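Local coordinates for protein dextranase (Pseudarthrobacter oxydans, PDB 6NZS) that hydrolyses internal alpha-1,6-glucosidic linkages in dextran, as a member of glycoside hydrolase family 49, at residues Arg32-Ser35 with Phe36-Leu39; Ser140-Gly143 with Tyr144-Ser147; Tyr525-Pro528 with Ala529-Val533; Ile535-Glu538 with Ile539-Gly542. All coordinates share one frame; numbering follows the deposited sequence.

Contact 1 of 4, residues Arg32-Ser35 with Phe36-Leu39; sequences RRSS and FYDL
Ser34 to Asp38 form a tight local bend joining strands 31-33 and 37-43 in the Ig-like N-terminal domain, tied from within by one hydroxyl. Ser34 OG takes the backbone N of Phe36 at 3.1 Å, as in an ST turn. Tyr37 N also donates to Ser34 OG, at 3.3 Å, and the hydroxyl is hydrogen-bonded to Ser86 as well. Placing OG opposite the backbone N of its own residue (chi1 178°) swings it over the concave side of the bend. An alanine here is likely to leave both amides without this acceptor and the bend freer to open. Farther out, Arg33 reaches across with its extended chain, and NH2 meets Asp38 OD1 at 2.9 Å in a salt bridge. The carboxylate lies at the guanidinium edge, its plane turned 55° from it. NE of Arg33 donates to water 1, which sits in the mouth of the bend 2.8 Å from both Ser34 O and Tyr37 O. Ser35 CB lies over one face of the Phe36 ring in a CH-pi contact, 3.9 Å from the ring centroid. Asp38 OD2 has a second salt bridge, to Arg103, while Tyr37 OH bonds Asn184 O. Phe36 leans on Met57 of strand 51-58, and Tyr37 on Met186 of strand 176-192.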
# COMPACT_ATOMS: atom_id res chain seq x y z
N ARG A 32 9.24 -15.48 10.49
CA ARG A 32 8.11 -16.31 10.08
C ARG A 32 8.24 -16.69 8.61
O ARG A 32 8.33 -15.81 7.74
CB ARG A 32 6.79 -15.57 10.31
CG ARG A 32 5.59 -16.52 10.43
CD ARG A 32 4.25 -15.77 10.41
NE ARG A 32 4.13 -14.72 11.42
CZ ARG A 32 3.75 -14.91 12.68
NH1 ARG A 32 3.45 -16.13 13.11
NH2 ARG A 32 3.68 -13.87 13.51
N ARG A 33 8.26 -17.99 8.33
CA ARG A 33 8.31 -18.52 6.97
C ARG A 33 6.89 -18.84 6.52
O ARG A 33 6.06 -19.28 7.32
CB ARG A 33 9.13 -19.81 6.96
CG ARG A 33 9.14 -20.52 5.61
CD ARG A 33 10.04 -21.74 5.62
NE ARG A 33 9.79 -22.55 4.44
CZ ARG A 33 10.35 -23.73 4.21
NH1 ARG A 33 11.20 -24.24 5.10
NH2 ARG A 33 10.03 -24.40 3.12
N SER A 34 6.60 -18.63 5.24
CA SER A 34 5.28 -18.99 4.72
C SER A 34 4.99 -20.48 4.90
O SER A 34 5.79 -21.34 4.50
CB SER A 34 5.16 -18.65 3.24
OG SER A 34 3.89 -19.05 2.72
N SER A 35 3.83 -20.78 5.49
CA SER A 35 3.36 -22.16 5.60
C SER A 35 2.76 -22.67 4.30
O SER A 35 2.50 -23.87 4.19
CB SER A 35 2.28 -22.25 6.67
OG SER A 35 2.79 -21.85 7.92
N PHE A 36 2.54 -21.80 3.32
CA PHE A 36 1.66 -22.14 2.21
C PHE A 36 2.33 -22.20 0.85
O PHE A 36 1.79 -22.87 -0.03
CB PHE A 36 0.48 -21.16 2.18
CG PHE A 36 -0.23 -21.08 3.49
CD1 PHE A 36 -1.06 -22.11 3.89
CD2 PHE A 36 -0.02 -20.02 4.36
CE1 PHE A 36 -1.69 -22.08 5.11
CE2 PHE A 36 -0.66 -19.99 5.59
CZ PHE A 36 -1.49 -21.02 5.96
N TYR A 37 3.48 -21.54 0.66
CA TYR A 37 4.13 -21.48 -0.65
C TYR A 37 5.62 -21.67 -0.51
O TYR A 37 6.23 -21.21 0.46
CB TYR A 37 3.88 -20.11 -1.32
CG TYR A 37 2.41 -19.82 -1.41
CD1 TYR A 37 1.65 -20.40 -2.41
CD2 TYR A 37 1.78 -19.03 -0.46
CE1 TYR A 37 0.29 -20.18 -2.49
CE2 TYR A 37 0.40 -18.80 -0.53
CZ TYR A 37 -0.33 -19.39 -1.55
OH TYR A 37 -1.68 -19.20 -1.65
N ASP A 38 6.21 -22.35 -1.49
CA ASP A 38 7.65 -22.40 -1.67
C ASP A 38 7.99 -21.84 -3.05
O ASP A 38 7.24 -22.06 -4.01
CB ASP A 38 8.19 -23.84 -1.58
CG ASP A 38 8.12 -24.39 -0.18
OD1 ASP A 38 8.52 -23.68 0.76
OD2 ASP A 38 7.67 -25.55 -0.01
N LEU A 39 9.11 -21.13 -3.14
CA LEU A 39 9.49 -20.48 -4.39
C LEU A 39 10.95 -20.78 -4.73
O LEU A 39 11.82 -20.74 -3.85
CB LEU A 39 9.28 -18.96 -4.27
CG LEU A 39 9.41 -18.13 -5.54
CD1 LEU A 39 8.42 -16.97 -5.52
CD2 LEU A 39 10.80 -17.58 -5.66
O HOH W 1 7.94 -21.29 2.67

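Contact 2 of 4, residues Ser140-Gly143 with Tyr144-Ser147; sequences SDAG and YRFS
Ala142 O is gripped by both terminal nitrogens of Arg145, NH2 at 2.9 Å and NH1 at 3.0 Å, and takes a further hydrogen bond from Asn357 ND2. The two arginine bonds differ: NH1 approaches in the carbonyl plane, whereas NH2 stands 46° above it. Both are bent, so one oxygen sits in the fork of the guanidinium's end. NH2 adds a weak bond to Gly143 O at 3.3 Å. A doubly bent side chain makes this possible: chi2 (135°) and chi3 fold it back over the chain that precedes it. NH1 also forms a salt bridge with Glu191, a second polar partner for the guanidinium.

The carbonyl is offered by a type I beta turn from Ser140 to Gly143, reinforced by an ST turn in which Ala142 N donates to Ser140 OG at 3.0 Å. Gly143 then takes a positive phi (63°), and a CB there would press on Tyr144 N and Arg145 NH1. On the other side of the strand, Ser140 CB approaches Tyr144 CE1 at 3.7 Å, and the Tyr144 ring makes edge-to-face contacts with Tyr121 and Phe123. Strand 144-150 pairs antiparallel with strands 114-117 and 176-192, while Arg145 and Ala142 press on Asn402 of strand 398-407, so the turn brings the Ig-like domain against the beta-solenoid.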
# COMPACT_ATOMS: atom_id res chain seq x y z
N SER A 140 12.73 -6.32 -16.27
CA SER A 140 12.44 -4.92 -16.50
C SER A 140 13.29 -4.13 -15.51
O SER A 140 13.51 -4.59 -14.39
CB SER A 140 10.96 -4.60 -16.20
OG SER A 140 10.74 -3.20 -16.17
N ASP A 141 13.75 -2.95 -15.92
CA ASP A 141 14.46 -2.14 -14.93
C ASP A 141 13.56 -1.65 -13.81
O ASP A 141 14.07 -1.14 -12.81
CB ASP A 141 15.23 -0.98 -15.58
CG ASP A 141 14.37 -0.09 -16.41
OD1 ASP A 141 13.13 -0.15 -16.29
OD2 ASP A 141 14.94 0.70 -17.20
N ALA A 142 12.24 -1.80 -13.93
CA ALA A 142 11.32 -1.56 -12.83
C ALA A 142 11.09 -2.78 -11.97
O ALA A 142 10.53 -2.64 -10.88
CB ALA A 142 9.97 -1.10 -13.38
N GLY A 143 11.49 -3.96 -12.43
CA GLY A 143 11.05 -5.19 -11.79
C GLY A 143 9.53 -5.32 -11.90
O GLY A 143 8.84 -4.54 -12.56
N TYR A 144 9.02 -6.36 -11.23
CA TYR A 144 7.59 -6.62 -11.17
C TYR A 144 7.22 -7.04 -9.76
O TYR A 144 7.92 -7.85 -9.14
CB TYR A 144 7.22 -7.78 -12.11
CG TYR A 144 7.25 -7.45 -13.58
CD1 TYR A 144 8.42 -7.62 -14.33
CD2 TYR A 144 6.11 -6.98 -14.23
CE1 TYR A 144 8.44 -7.32 -15.68
CE2 TYR A 144 6.14 -6.68 -15.59
CZ TYR A 144 7.31 -6.85 -16.31
OH TYR A 144 7.37 -6.56 -17.66
N ARG A 145 6.12 -6.50 -9.25
CA ARG A 145 5.53 -6.92 -7.98
C ARG A 145 4.12 -7.42 -8.29
O ARG A 145 3.31 -6.66 -8.84
CB ARG A 145 5.50 -5.74 -7.00
CG ARG A 145 6.90 -5.30 -6.52
CD ARG A 145 7.09 -3.77 -6.54
NE ARG A 145 6.98 -3.22 -7.89
CZ ARG A 145 7.94 -3.26 -8.81
NH1 ARG A 145 9.10 -3.84 -8.55
NH2 ARG A 145 7.72 -2.73 -10.01
N PHE A 146 3.84 -8.68 -7.97
CA PHE A 146 2.58 -9.27 -8.42
C PHE A 146 2.14 -10.37 -7.47
O PHE A 146 2.92 -10.88 -6.66
CB PHE A 146 2.69 -9.79 -9.87
CG PHE A 146 3.75 -10.84 -10.08
CD1 PHE A 146 5.08 -10.49 -10.26
CD2 PHE A 146 3.40 -12.19 -10.13
CE1 PHE A 146 6.04 -11.46 -10.47
CE2 PHE A 146 4.34 -13.17 -10.33
CZ PHE A 146 5.67 -12.81 -10.51
N SER A 147 0.87 -10.75 -7.61
CA SER A 147 0.21 -11.75 -6.79
C SER A 147 0.03 -13.03 -7.60
O SER A 147 -0.35 -13.00 -8.77
CB SER A 147 -1.16 -11.21 -6.38
OG SER A 147 -1.92 -12.21 -5.73

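Contact 3 of 4, residues Tyr525-Pro528 with Ala529-Val533; sequences YTNP and AGEKV
The side-chain amide of Asn527 and the carboxylate of Glu531 stand almost perpendicular, their planes 86° apart, with Asn527 ND2 still 3.7 Å from Glu531 OE1. The side-chain link between them is through the oxygen end of the amide: Glu531 N donates to Asn527 OD1 at 2.8 Å, coming from above the amide plane. The peptide carbonyl of Asn527 is approached from opposite faces, by Thr526 OG1 at 2.8 Å and by Gly530 N at 2.9 Å. The chi1 of Asn527 (62°) sets CG in the cleft flanked by the backbone N and C, which turns OD1 in over the loop.

The backbone makes a small beta hairpin closed by a type I turn with a G1 bulge: Asn527 to Gly530 form the turn, Gly530 takes the positive phi (101°), and Asn527 N bonds Glu531 O at 3.0 Å. Val533 N to Tyr525 O, also 3.0 Å, is the next rung. Between these rungs Thr526 and Lys532 form the non-hydrogen-bonded pair, and there Thr526 CG2 presses tightly on Lys532 CG at 3.5 Å. A leucine in place of Asn527 would probably leave Glu531 N without its side-chain acceptor and the turn less firmly pinned. The loop projects beyond strand 521-524 of the solenoid, where Tyr525 packs on Tyr492 and Tyr445, and Lys532 NZ pairs with Glu577.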
# COMPACT_ATOMS: atom_id res chain seq x y z
N TYR A 525 -19.15 21.71 -0.30
CA TYR A 525 -19.37 22.11 1.08
C TYR A 525 -19.16 23.62 1.22
O TYR A 525 -18.72 24.30 0.28
CB TYR A 525 -18.48 21.30 2.03
CG TYR A 525 -19.00 19.89 2.30
CD1 TYR A 525 -20.03 19.34 1.54
CD2 TYR A 525 -18.46 19.12 3.32
CE1 TYR A 525 -20.51 18.06 1.80
CE2 TYR A 525 -18.94 17.83 3.58
CZ TYR A 525 -19.96 17.32 2.82
OH TYR A 525 -20.44 16.05 3.07
N THR A 526 -19.49 24.16 2.39
CA THR A 526 -19.39 25.59 2.66
C THR A 526 -18.45 25.84 3.83
O THR A 526 -18.04 24.93 4.55
CB THR A 526 -20.75 26.21 3.01
OG1 THR A 526 -21.11 25.87 4.35
CG2 THR A 526 -21.83 25.73 2.06
N ASN A 527 -18.12 27.12 4.03
CA ASN A 527 -17.49 27.55 5.28
C ASN A 527 -18.60 27.81 6.30
O ASN A 527 -19.78 27.71 5.98
CB ASN A 527 -16.58 28.75 5.03
CG ASN A 527 -17.32 29.97 4.50
OD1 ASN A 527 -18.54 30.07 4.56
ND2 ASN A 527 -16.56 30.93 3.97
N PRO A 528 -18.25 28.10 7.56
CA PRO A 528 -19.31 28.37 8.55
C PRO A 528 -20.22 29.53 8.18
O PRO A 528 -21.39 29.53 8.57
CB PRO A 528 -18.53 28.63 9.85
CG PRO A 528 -17.28 27.85 9.67
CD PRO A 528 -16.93 28.00 8.22
N ALA A 529 -19.71 30.51 7.42
CA ALA A 529 -20.55 31.62 6.98
C ALA A 529 -21.54 31.21 5.90
O ALA A 529 -22.47 31.97 5.62
CB ALA A 529 -19.69 32.78 6.50
N GLY A 530 -21.36 30.04 5.28
CA GLY A 530 -22.27 29.56 4.27
C GLY A 530 -21.81 29.74 2.84
O GLY A 530 -22.57 29.42 1.92
N GLU A 531 -20.60 30.23 2.62
CA GLU A 531 -20.08 30.40 1.27
C GLU A 531 -19.62 29.05 0.74
O GLU A 531 -18.79 28.39 1.37
CB GLU A 531 -18.92 31.39 1.26
CG GLU A 531 -18.34 31.64 -0.12
CD GLU A 531 -17.12 32.54 -0.09
OE1 GLU A 531 -16.81 33.10 0.99
OE2 GLU A 531 -16.46 32.68 -1.15
N LYS A 532 -20.15 28.65 -0.41
CA LYS A 532 -19.84 27.35 -1.00
C LYS A 532 -18.53 27.40 -1.76
O LYS A 532 -18.23 28.38 -2.45
CB LYS A 532 -20.94 26.94 -1.98
CG LYS A 532 -22.11 26.20 -1.36
CD LYS A 532 -22.81 25.32 -2.37
CE LYS A 532 -24.29 25.23 -2.07
NZ LYS A 532 -24.95 24.15 -2.84
N VAL A 533 -17.74 26.32 -1.66
CA VAL A 533 -16.66 26.14 -2.61
C VAL A 533 -17.25 25.95 -4.01
O VAL A 533 -18.43 25.60 -4.18
CB VAL A 533 -15.73 24.97 -2.26
CG1 VAL A 533 -15.19 25.13 -0.85
CG2 VAL A 533 -16.46 23.63 -2.42

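Contact 4 of 4, residues Ile535-Glu538 with Ile539-Gly542; sequences IGNE and IPDG
Asn537 and Glu538 meet Ile539 to Gly542 round a tight reversal, an alpha turn with a cis peptide before Pro540, in the loop leading to strand 545-552 of the beta-solenoid. The backbone bond that defines it runs from Gly542 N to Glu538 O at 2.9 Å. Gly542 leaves the turn with a positive phi (72°), a backbone conformation that glycine adopts readily.

Side-chain to backbone bonds come from Asn537, whose amide spans the turn with both ends. Its OD1 accepts from Asp541 N at 2.9 Å, the donor lying nearly in line with the side-chain C=O. Its ND2 gives to Ile539 O, also at 2.9 Å, from well above that carbonyl's plane. With one end accepting and the other donating, the amide's flip is settled; CG anti to the backbone N (chi1 174°) points it into the turn.

Van der Waals contact within the turn is limited: Pro540 CD comes to 3.4 Å from Asn537 OD1, while Ile539 leans outward on Lys559 and Asn580.

Charge and water occupy the far end. Glu538 OE1 takes a hydrogen bond from Gly544 N, just past the turn. Water 2 lies 2.7 Å from Glu538 OE1, and water 3 lies 2.7 Å from Glu538 OE2. Both waters also reach one backbone oxygen, Gly542 O, with water 2 at 2.9 Å from it.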
# COMPACT_ATOMS: atom_id res chain seq x y z
N ILE A 535 -16.81 24.13 -7.91
CA ILE A 535 -16.20 23.15 -8.79
C ILE A 535 -16.16 23.76 -10.18
O ILE A 535 -17.16 24.32 -10.65
CB ILE A 535 -16.96 21.82 -8.79
CG1 ILE A 535 -17.05 21.28 -7.36
CG2 ILE A 535 -16.25 20.82 -9.69
CD1 ILE A 535 -17.98 20.13 -7.23
N GLY A 536 -15.00 23.69 -10.82
CA GLY A 536 -14.83 24.32 -12.11
C GLY A 536 -15.84 23.83 -13.13
O GLY A 536 -16.43 22.75 -13.01
N ASN A 537 -16.06 24.67 -14.14
CA ASN A 537 -16.96 24.30 -15.23
C ASN A 537 -16.28 23.28 -16.13
O ASN A 537 -15.17 23.50 -16.62
CB ASN A 537 -17.30 25.54 -16.06
CG ASN A 537 -18.11 25.21 -17.28
OD1 ASN A 537 -17.56 24.88 -18.33
ND2 ASN A 537 -19.43 25.25 -17.15
N GLU A 538 -16.95 22.14 -16.35
CA GLU A 538 -16.47 21.13 -17.28
C GLU A 538 -17.13 21.23 -18.65
O GLU A 538 -16.47 21.00 -19.66
CB GLU A 538 -16.70 19.72 -16.71
CG GLU A 538 -16.14 18.60 -17.58
CD GLU A 538 -14.62 18.57 -17.64
OE1 GLU A 538 -13.97 19.13 -16.73
OE2 GLU A 538 -14.08 17.97 -18.59
N ILE A 539 -18.42 21.54 -18.69
CA ILE A 539 -19.15 21.70 -19.95
C ILE A 539 -19.33 23.20 -20.18
O ILE A 539 -20.21 23.81 -19.54
CB ILE A 539 -20.51 21.00 -19.90
CG1 ILE A 539 -20.38 19.62 -19.26
CG2 ILE A 539 -21.12 20.95 -21.30
CD1 ILE A 539 -19.67 18.63 -20.14
N PRO A 540 -18.58 23.83 -21.09
CA PRO A 540 -17.60 23.22 -22.00
C PRO A 540 -16.13 23.45 -21.65
O PRO A 540 -15.28 23.07 -22.45
CB PRO A 540 -17.89 23.97 -23.30
CG PRO A 540 -18.17 25.36 -22.82
CD PRO A 540 -18.87 25.22 -21.48
N ASP A 541 -15.82 24.03 -20.49
CA ASP A 541 -14.47 24.56 -20.25
C ASP A 541 -13.43 23.49 -19.93
O ASP A 541 -12.23 23.78 -19.99
CB ASP A 541 -14.46 25.58 -19.12
CG ASP A 541 -15.29 26.81 -19.42
OD1 ASP A 541 -15.81 26.91 -20.56
OD2 ASP A 541 -15.45 27.64 -18.51
N GLY A 542 -13.85 22.28 -19.56
CA GLY A 542 -12.89 21.25 -19.21
C GLY A 542 -12.19 21.48 -17.89
O GLY A 542 -11.13 20.89 -17.64
O HOH W 2 -11.38 18.41 -16.22
O HOH W 3 -11.45 18.27 -19.10

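Overall arrangement
Contacts 1 and 2 belong to the Ig-like domain and are partly buried; their centres are about 20 Å apart, and both lean on strand 176-192. Contacts 3 and 4 follow each other in the single loop between strands 521-524 and 545-552, far across the molecule: contact 3 lies about 54 Å from contact 1, centre to centre. Chemistry follows place. In the first pair an arginine bridges the local chain, forward to a carboxylate in contact 1 and back to a backbone carbonyl in contact 2, where the solenoid lies alongside. In the second pair, an asparagine amide pins the turn: contact 3 is a partly buried hairpin, contact 4 a surface reversal with waters at its end.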